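Polyprenyl synthetase (Nonlabens dokdonensis, PDB 6KD7) probably condenses prenyl diphosphates into longer isoprenoid chains such as geranylgeranyl diphosphate, as a magnesium-dependent synthase of the FPP/GGPP synthase family. Local coordinates at residues 8-12 / 62-66; 29-33 / 96-100; 33-39 / 88-94. All coordinates share one frame; numbering follows the deposited sequence.

Contact 1 of 3, residues 8-12 / 62-66; sequences RTTFL and MNAAI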
# COMPACT_ATOMS: atom_id res chain seq x y z
N ARG A 8 11.91 39.48 -23.98
CA ARG A 8 12.12 38.43 -22.96
C ARG A 8 13.06 38.96 -21.88
O ARG A 8 12.80 38.71 -20.71
CB ARG A 8 12.66 37.16 -23.62
CG ARG A 8 12.58 35.92 -22.73
CD ARG A 8 13.03 34.64 -23.40
NE ARG A 8 12.11 34.19 -24.43
CZ ARG A 8 12.29 34.35 -25.73
NH1 ARG A 8 11.39 33.90 -26.59
NH2 ARG A 8 13.38 34.95 -26.18
N THR A 9 14.07 39.74 -22.27
CA THR A 9 15.09 40.20 -21.31
C THR A 9 14.43 41.18 -20.34
O THR A 9 14.65 41.05 -19.11
CB THR A 9 16.33 40.73 -22.06
OG1 THR A 9 16.93 39.65 -22.78
CG2 THR A 9 17.37 41.33 -21.14
N THR A 10 13.69 42.15 -20.86
CA THR A 10 12.93 43.14 -20.06
C THR A 10 11.92 42.37 -19.18
O THR A 10 11.82 42.67 -17.98
CB THR A 10 12.12 44.09 -20.95
OG1 THR A 10 12.90 44.49 -22.07
CG2 THR A 10 11.58 45.29 -20.19
N PHE A 11 11.21 41.41 -19.77
CA PHE A 11 10.17 40.63 -19.05
C PHE A 11 10.77 39.95 -17.83
O PHE A 11 10.18 40.15 -16.74
CB PHE A 11 9.49 39.61 -19.95
CG PHE A 11 8.50 38.78 -19.19
CD1 PHE A 11 7.26 39.29 -18.86
CD2 PHE A 11 8.83 37.49 -18.80
CE1 PHE A 11 6.36 38.52 -18.14
CE2 PHE A 11 7.92 36.73 -18.08
CZ PHE A 11 6.69 37.24 -17.75
N LEU A 12 11.94 39.31 -17.95
CA LEU A 12 12.54 38.52 -16.83
C LEU A 12 13.06 39.46 -15.77
O LEU A 12 12.95 39.12 -14.57
CB LEU A 12 13.61 37.56 -17.36
CG LEU A 12 13.05 36.45 -18.26
CD1 LEU A 12 14.18 35.55 -18.78
CD2 LEU A 12 11.98 35.61 -17.56
N MET A 62 3.28 45.51 -18.89
CA MET A 62 4.18 44.55 -18.23
C MET A 62 3.40 43.83 -17.11
O MET A 62 3.49 42.61 -17.08
CB MET A 62 5.39 45.23 -17.62
CG MET A 62 6.50 44.26 -17.17
SD MET A 62 7.10 43.17 -18.48
CE MET A 62 7.81 44.36 -19.63
N ASN A 63 2.71 44.55 -16.23
CA ASN A 63 1.99 43.92 -15.08
C ASN A 63 0.99 42.88 -15.64
O ASN A 63 0.98 41.76 -15.12
CB ASN A 63 1.37 44.97 -14.16
CG ASN A 63 2.40 45.62 -13.26
OD1 ASN A 63 3.57 45.28 -13.29
ND2 ASN A 63 1.96 46.52 -12.42
N ALA A 64 0.27 43.20 -16.70
CA ALA A 64 -0.69 42.28 -17.32
C ALA A 64 0.03 41.06 -17.94
O ALA A 64 -0.55 39.94 -17.91
CB ALA A 64 -1.49 42.96 -18.38
N ALA A 65 1.16 41.28 -18.59
CA ALA A 65 2.02 40.21 -19.16
C ALA A 65 2.44 39.26 -18.02
O ALA A 65 2.32 38.05 -18.17
CB ALA A 65 3.24 40.82 -19.81
N ILE A 66 2.89 39.81 -16.91
CA ILE A 66 3.29 39.00 -15.75
C ILE A 66 2.07 38.26 -15.19
O ILE A 66 2.23 37.07 -14.87
CB ILE A 66 3.96 39.89 -14.72
CG1 ILE A 66 5.27 40.44 -15.31
CG2 ILE A 66 4.19 39.12 -13.41
CD1 ILE A 66 5.97 41.44 -14.40
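Phe11 reaches across from helix 4-18 to helix 58-82 and takes part in three of the four residue contacts of this buried meeting. Its CG stands anti to the backbone N (chi1 176°), and this carries the ring toward Met62, Ala65 and Ile66. The packing is apolar. Phe11 CE1 lies 3.6 Å from Ile66 CG1. The same carbon points at the backbone between Ala65 and Ile66, with Ala65 C at the ring edge, 4.0 Å from Phe11 CE1. Ala65 CB is a little farther off.

The second kind of interaction is a Met-aromatic contact. Met62 SD sits 3.9 Å from Phe11 CD1 and approaches the ring obliquely. The Met62 chain is bent at chi2 and chi3, which turns its methyl group on toward Thr10. There Met62 CE meets Thr10 CG2 at 3.9 Å. The hydroxyl of Thr10 is used within its own helix, where OG1 bonds to Ser6 O.

The short helical segments cross at -82°, with their axes 11.2 Å apart, and Phe11, Met62 and Ile66 bridge most of that distance. Helix 42-54 packs against both partners: Pro44 touches Phe11, and Leu48 touches Met62 and Ala65. Helix 158-183 meets Ala64 through Met179 and Ile183.

Contact 2 of 3, residues 29-33 / 96-100; sequences DPVHY and KKWDV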
# COMPACT_ATOMS: atom_id res chain seq x y z
N ASP A 29 7.97 30.08 -1.64
CA ASP A 29 9.19 29.44 -2.24
C ASP A 29 8.84 28.71 -3.53
O ASP A 29 9.49 28.91 -4.55
CB ASP A 29 9.86 28.41 -1.33
CG ASP A 29 10.69 29.00 -0.21
OD1 ASP A 29 10.89 30.25 -0.19
OD2 ASP A 29 11.12 28.17 0.64
N PRO A 30 7.75 27.91 -3.58
CA PRO A 30 7.37 27.24 -4.80
C PRO A 30 6.95 28.19 -5.92
O PRO A 30 7.02 27.80 -7.07
CB PRO A 30 6.23 26.29 -4.40
CG PRO A 30 6.27 26.24 -2.91
CD PRO A 30 6.81 27.60 -2.49
N VAL A 31 6.53 29.42 -5.61
CA VAL A 31 6.17 30.36 -6.70
C VAL A 31 7.47 30.75 -7.42
O VAL A 31 7.50 30.71 -8.66
CB VAL A 31 5.46 31.60 -6.17
CG1 VAL A 31 5.20 32.60 -7.30
CG2 VAL A 31 4.18 31.24 -5.42
N HIS A 32 8.49 31.14 -6.69
CA HIS A 32 9.81 31.52 -7.28
C HIS A 32 10.40 30.32 -8.06
O HIS A 32 10.89 30.50 -9.20
CB HIS A 32 10.73 32.06 -6.20
CG HIS A 32 10.18 33.30 -5.58
ND1 HIS A 32 9.78 33.36 -4.24
CD2 HIS A 32 9.84 34.49 -6.12
CE1 HIS A 32 9.28 34.55 -4.00
NE2 HIS A 32 9.30 35.25 -5.12
N TYR A 33 10.27 29.12 -7.50
CA TYR A 33 10.76 27.89 -8.12
C TYR A 33 10.08 27.69 -9.47
O TYR A 33 10.77 27.51 -10.47
CB TYR A 33 10.55 26.70 -7.19
CG TYR A 33 10.97 25.37 -7.75
CD1 TYR A 33 12.28 24.93 -7.62
CD2 TYR A 33 10.06 24.53 -8.36
CE1 TYR A 33 12.67 23.68 -8.09
CE2 TYR A 33 10.43 23.28 -8.80
CZ TYR A 33 11.75 22.84 -8.67
OH TYR A 33 12.09 21.59 -9.14
N LYS A 96 6.25 17.15 -5.96
CA LYS A 96 7.32 16.16 -5.69
C LYS A 96 8.42 16.77 -4.82
O LYS A 96 8.84 16.12 -3.88
CB LYS A 96 7.88 15.65 -7.02
CG LYS A 96 7.00 14.64 -7.71
CD LYS A 96 6.39 13.69 -6.73
CE LYS A 96 6.22 12.29 -7.27
NZ LYS A 96 5.83 11.36 -6.19
N LYS A 97 8.84 17.99 -5.13
CA LYS A 97 9.89 18.70 -4.35
C LYS A 97 9.36 19.02 -2.95
O LYS A 97 10.10 18.88 -1.99
CB LYS A 97 10.32 19.96 -5.09
CG LYS A 97 11.33 20.81 -4.34
CD LYS A 97 11.97 21.85 -5.21
CE LYS A 97 12.87 22.77 -4.43
NZ LYS A 97 14.02 22.05 -3.87
N TRP A 98 8.11 19.46 -2.87
CA TRP A 98 7.48 19.77 -1.57
C TRP A 98 6.48 18.65 -1.30
O TRP A 98 6.91 17.57 -0.94
CB TRP A 98 6.81 21.14 -1.61
CG TRP A 98 7.77 22.28 -1.45
CD1 TRP A 98 8.22 22.82 -0.29
CD2 TRP A 98 8.43 23.00 -2.50
NE1 TRP A 98 9.09 23.83 -0.54
CE2 TRP A 98 9.25 23.96 -1.88
CE3 TRP A 98 8.41 22.93 -3.90
CZ2 TRP A 98 10.04 24.84 -2.62
CZ3 TRP A 98 9.20 23.80 -4.61
CH2 TRP A 98 9.99 24.75 -3.98
N ASP A 99 5.21 18.92 -1.52
CA ASP A 99 4.13 17.93 -1.31
C ASP A 99 2.88 18.39 -2.07
O ASP A 99 2.86 19.50 -2.57
CB ASP A 99 3.88 17.65 0.17
CG ASP A 99 3.59 18.91 0.96
OD1 ASP A 99 2.76 19.67 0.53
OD2 ASP A 99 4.21 19.10 1.99
N VAL A 100 1.88 17.52 -2.14
CA VAL A 100 0.63 17.82 -2.89
C VAL A 100 -0.07 19.03 -2.28
O VAL A 100 -0.44 19.90 -3.03
CB VAL A 100 -0.28 16.58 -2.90
CG1 VAL A 100 -1.69 16.91 -3.33
CG2 VAL A 100 0.31 15.47 -3.74
O HOH W 1 10.37 25.65 1.67
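Trp98 packs its six-membered ring against Pro30 and Tyr33 of helix 25-35, and this is the tight part of the contact. Pro30 CG lies over the centre of that ring, 3.8 Å from its centroid and only 7° off the normal, a CH-pi contact. Lys97 CG covers the opposite face of the indole, nearer the rim. Trp98 turns its edge to the face of Tyr33 in a T-shaped pair, with the planes at 84° and the centroids 5.4 Å apart. Tyr33 CB also meets that edge, 3.8 Å from Trp98 CH2.

The same face of Tyr33 receives Lys97. Its chain runs extended as far as CE, with chi1 at 177°, and lays Lys97 CD 3.5 Å from Tyr33 CE1. The phenol oxygen bonds elsewhere, to Glu92 O. With an alanine here in place of the tyrosine, the Trp98 edge and the Lys97 methylenes would probably lose the face they rest on, and Glu92 O its phenol donor.

The solvent side is looser. Asp29 is exposed there. Its CB still touches Trp98 CZ2, but the carboxylate reaches the indole only through a water. This water lies in the indole plane and links the Asp29 carboxylate to the indole N-H. It accepts from Trp98 NE1 at 3.1 Å and donates to Asp29 OD2 at 2.8 Å.

Dispersion and CH-pi contacts thus do most of the joining, with one water-mediated polar link. Lys97 is exposed, and its positive end can stay in solvent while its methylenes pack on the phenol.

Contact 3 of 3, residues 33-39 / 88-94; sequences YILDLGG and RRGKETV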
# COMPACT_ATOMS: atom_id res chain seq x y z
N TYR A 33 10.27 29.12 -7.50
CA TYR A 33 10.76 27.89 -8.12
C TYR A 33 10.08 27.69 -9.47
O TYR A 33 10.77 27.51 -10.47
CB TYR A 33 10.55 26.70 -7.19
CG TYR A 33 10.97 25.37 -7.75
CD1 TYR A 33 12.28 24.93 -7.62
CD2 TYR A 33 10.06 24.53 -8.36
CE1 TYR A 33 12.67 23.68 -8.09
CE2 TYR A 33 10.43 23.28 -8.80
CZ TYR A 33 11.75 22.84 -8.67
OH TYR A 33 12.09 21.59 -9.14
N ILE A 34 8.75 27.69 -9.53
CA ILE A 34 8.11 27.33 -10.82
C ILE A 34 8.35 28.44 -11.85
O ILE A 34 8.43 28.12 -13.06
CB ILE A 34 6.62 26.97 -10.67
CG1 ILE A 34 6.13 26.29 -11.95
CG2 ILE A 34 5.79 28.19 -10.27
CD1 ILE A 34 4.99 25.40 -11.72
N LEU A 35 8.47 29.70 -11.42
CA LEU A 35 8.70 30.83 -12.38
C LEU A 35 10.14 30.83 -12.87
O LEU A 35 10.38 31.52 -13.83
CB LEU A 35 8.36 32.16 -11.71
CG LEU A 35 6.87 32.34 -11.40
CD1 LEU A 35 6.65 33.61 -10.62
CD2 LEU A 35 6.05 32.32 -12.70
N ASP A 36 11.03 30.05 -12.26
CA ASP A 36 12.45 30.00 -12.63
C ASP A 36 12.77 28.74 -13.43
O ASP A 36 13.93 28.40 -13.47
CB ASP A 36 13.29 30.04 -11.36
CG ASP A 36 14.75 30.36 -11.63
OD1 ASP A 36 15.04 30.99 -12.65
OD2 ASP A 36 15.57 29.97 -10.81
N LEU A 37 11.82 28.09 -14.08
CA LEU A 37 12.14 26.85 -14.83
C LEU A 37 12.45 27.20 -16.28
O LEU A 37 12.73 26.28 -17.05
CB LEU A 37 10.98 25.86 -14.76
CG LEU A 37 10.64 25.35 -13.35
CD1 LEU A 37 9.59 24.25 -13.41
CD2 LEU A 37 11.86 24.84 -12.60
N GLY A 38 12.39 28.48 -16.66
CA GLY A 38 12.86 28.91 -17.99
C GLY A 38 11.94 28.58 -19.15
O GLY A 38 10.73 28.40 -18.97
N GLY A 39 12.51 28.59 -20.36
CA GLY A 39 11.78 28.47 -21.63
C GLY A 39 11.44 29.80 -22.31
O GLY A 39 11.99 30.87 -21.95
N ARG A 88 9.14 18.66 -14.56
CA ARG A 88 8.75 19.76 -15.48
C ARG A 88 10.06 20.42 -15.92
O ARG A 88 10.79 20.84 -15.05
CB ARG A 88 7.82 20.76 -14.79
CG ARG A 88 7.58 22.03 -15.59
CD ARG A 88 6.30 22.74 -15.20
NE ARG A 88 5.14 21.92 -15.45
CZ ARG A 88 4.55 21.82 -16.62
NH1 ARG A 88 5.02 22.51 -17.64
NH2 ARG A 88 3.49 21.06 -16.77
N ARG A 89 10.33 20.46 -17.22
CA ARG A 89 11.54 21.15 -17.72
C ARG A 89 12.81 20.62 -17.04
O ARG A 89 13.66 21.41 -16.68
CB ARG A 89 11.37 22.66 -17.65
CG ARG A 89 10.23 23.17 -18.51
CD ARG A 89 10.28 24.66 -18.75
NE ARG A 89 11.50 25.01 -19.46
CZ ARG A 89 11.59 25.09 -20.77
NH1 ARG A 89 10.54 24.85 -21.53
NH2 ARG A 89 12.75 25.40 -21.33
N GLY A 90 12.87 19.31 -16.81
CA GLY A 90 14.05 18.62 -16.31
C GLY A 90 14.21 18.75 -14.82
O GLY A 90 15.26 18.29 -14.33
N LYS A 91 13.24 19.35 -14.12
CA LYS A 91 13.34 19.57 -12.66
C LYS A 91 12.11 18.96 -11.99
O LYS A 91 11.10 18.69 -12.67
CB LYS A 91 13.49 21.04 -12.32
CG LYS A 91 14.77 21.68 -12.83
CD LYS A 91 15.20 22.87 -11.97
CE LYS A 91 16.60 23.35 -12.29
NZ LYS A 91 16.91 23.08 -13.72
N GLU A 92 12.23 18.67 -10.70
CA GLU A 92 11.10 18.08 -9.94
C GLU A 92 9.90 19.03 -9.99
O GLU A 92 10.07 20.25 -9.88
CB GLU A 92 11.49 17.79 -8.49
CG GLU A 92 12.33 16.53 -8.39
CD GLU A 92 12.60 16.00 -7.00
OE1 GLU A 92 12.45 16.80 -6.04
OE2 GLU A 92 12.93 14.77 -6.89
N THR A 93 8.71 18.46 -10.13
CA THR A 93 7.46 19.23 -9.99
C THR A 93 7.33 19.72 -8.55
O THR A 93 7.92 19.11 -7.64
CB THR A 93 6.31 18.38 -10.48
OG1 THR A 93 6.39 17.16 -9.75
CG2 THR A 93 6.41 18.18 -11.98
N VAL A 94 6.53 20.76 -8.35
CA VAL A 94 6.33 21.37 -7.03
C VAL A 94 5.83 20.31 -6.06
O VAL A 94 6.33 20.31 -4.94
CB VAL A 94 5.38 22.58 -7.13
CG1 VAL A 94 4.89 23.00 -5.76
CG2 VAL A 94 6.05 23.75 -7.85
O HOH W 2 14.43 19.70 -9.00
O HOH W 3 14.34 24.02 -15.93
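Arg89 lies along Leu37, Gly38 and Gly39, in the loop after helix 25-35. Arg89 CB lies 3.9 Å and Arg89 CD 3.4 Å from Leu37 O. The bend at chi3 (62°) then brings NE to Leu37 O for a hydrogen bond of 3.0 Å, bent to 135° at the hydrogen, with the donor above the carbonyl plane. At the tip, one guanidinium face covers the glycines, and Arg89 NH2 lies 3.2 Å from Gly39 CA. A CB on Gly39 would clash with NH1.

A water donates to Leu37 O and Arg89 O. Arg89 belongs to a type I' turn, Arg88 to Lys91, that closes a small beta hairpin within the largely helical prenyl synthase fold. Leu37 packs on this hairpin, CD1 on Arg88 CG and CD2 on Lys91 CD. Arg88 lines the pyrophosphate pocket, and its NH2 forms a salt bridge with Asp80.

Farther along, the hydroxyl of Tyr33 donates to Glu92 O, at 2.5 Å, in the carbonyl plane and on a lone pair. A second water donates to that hydroxyl and accepts from Glu92 N. The carboxylate of Glu92 bonds to Asn261 and His258 of the second subunit. Val94 CG2 packs against Tyr33 CD2 and Ile34 CB.

Contacts 2 and 3 are neighbours, with centres about 10 Å apart. Both use helix 25-35 and share Tyr33. Strand 91-92 leads directly into helix 94-97, so the two contacts fasten one continuous piece of chain, 88-100, to helix 25-35 and the loop after it. Contact 1 lies farther off, its centre about 18 Å from that of contact 3 and 22 Å from that of contact 2, though it touches contact 3, where Arg8 packs on Gly39. It joins helices 4-18 and 58-82. Along the chain, 8-12 comes first, then 29-33 and 33-39, then 62-66, then 88-94 and 96-100. Contact 1 therefore interlocks with the other two. Only contact 3 contains a pyrophosphate-pocket residue.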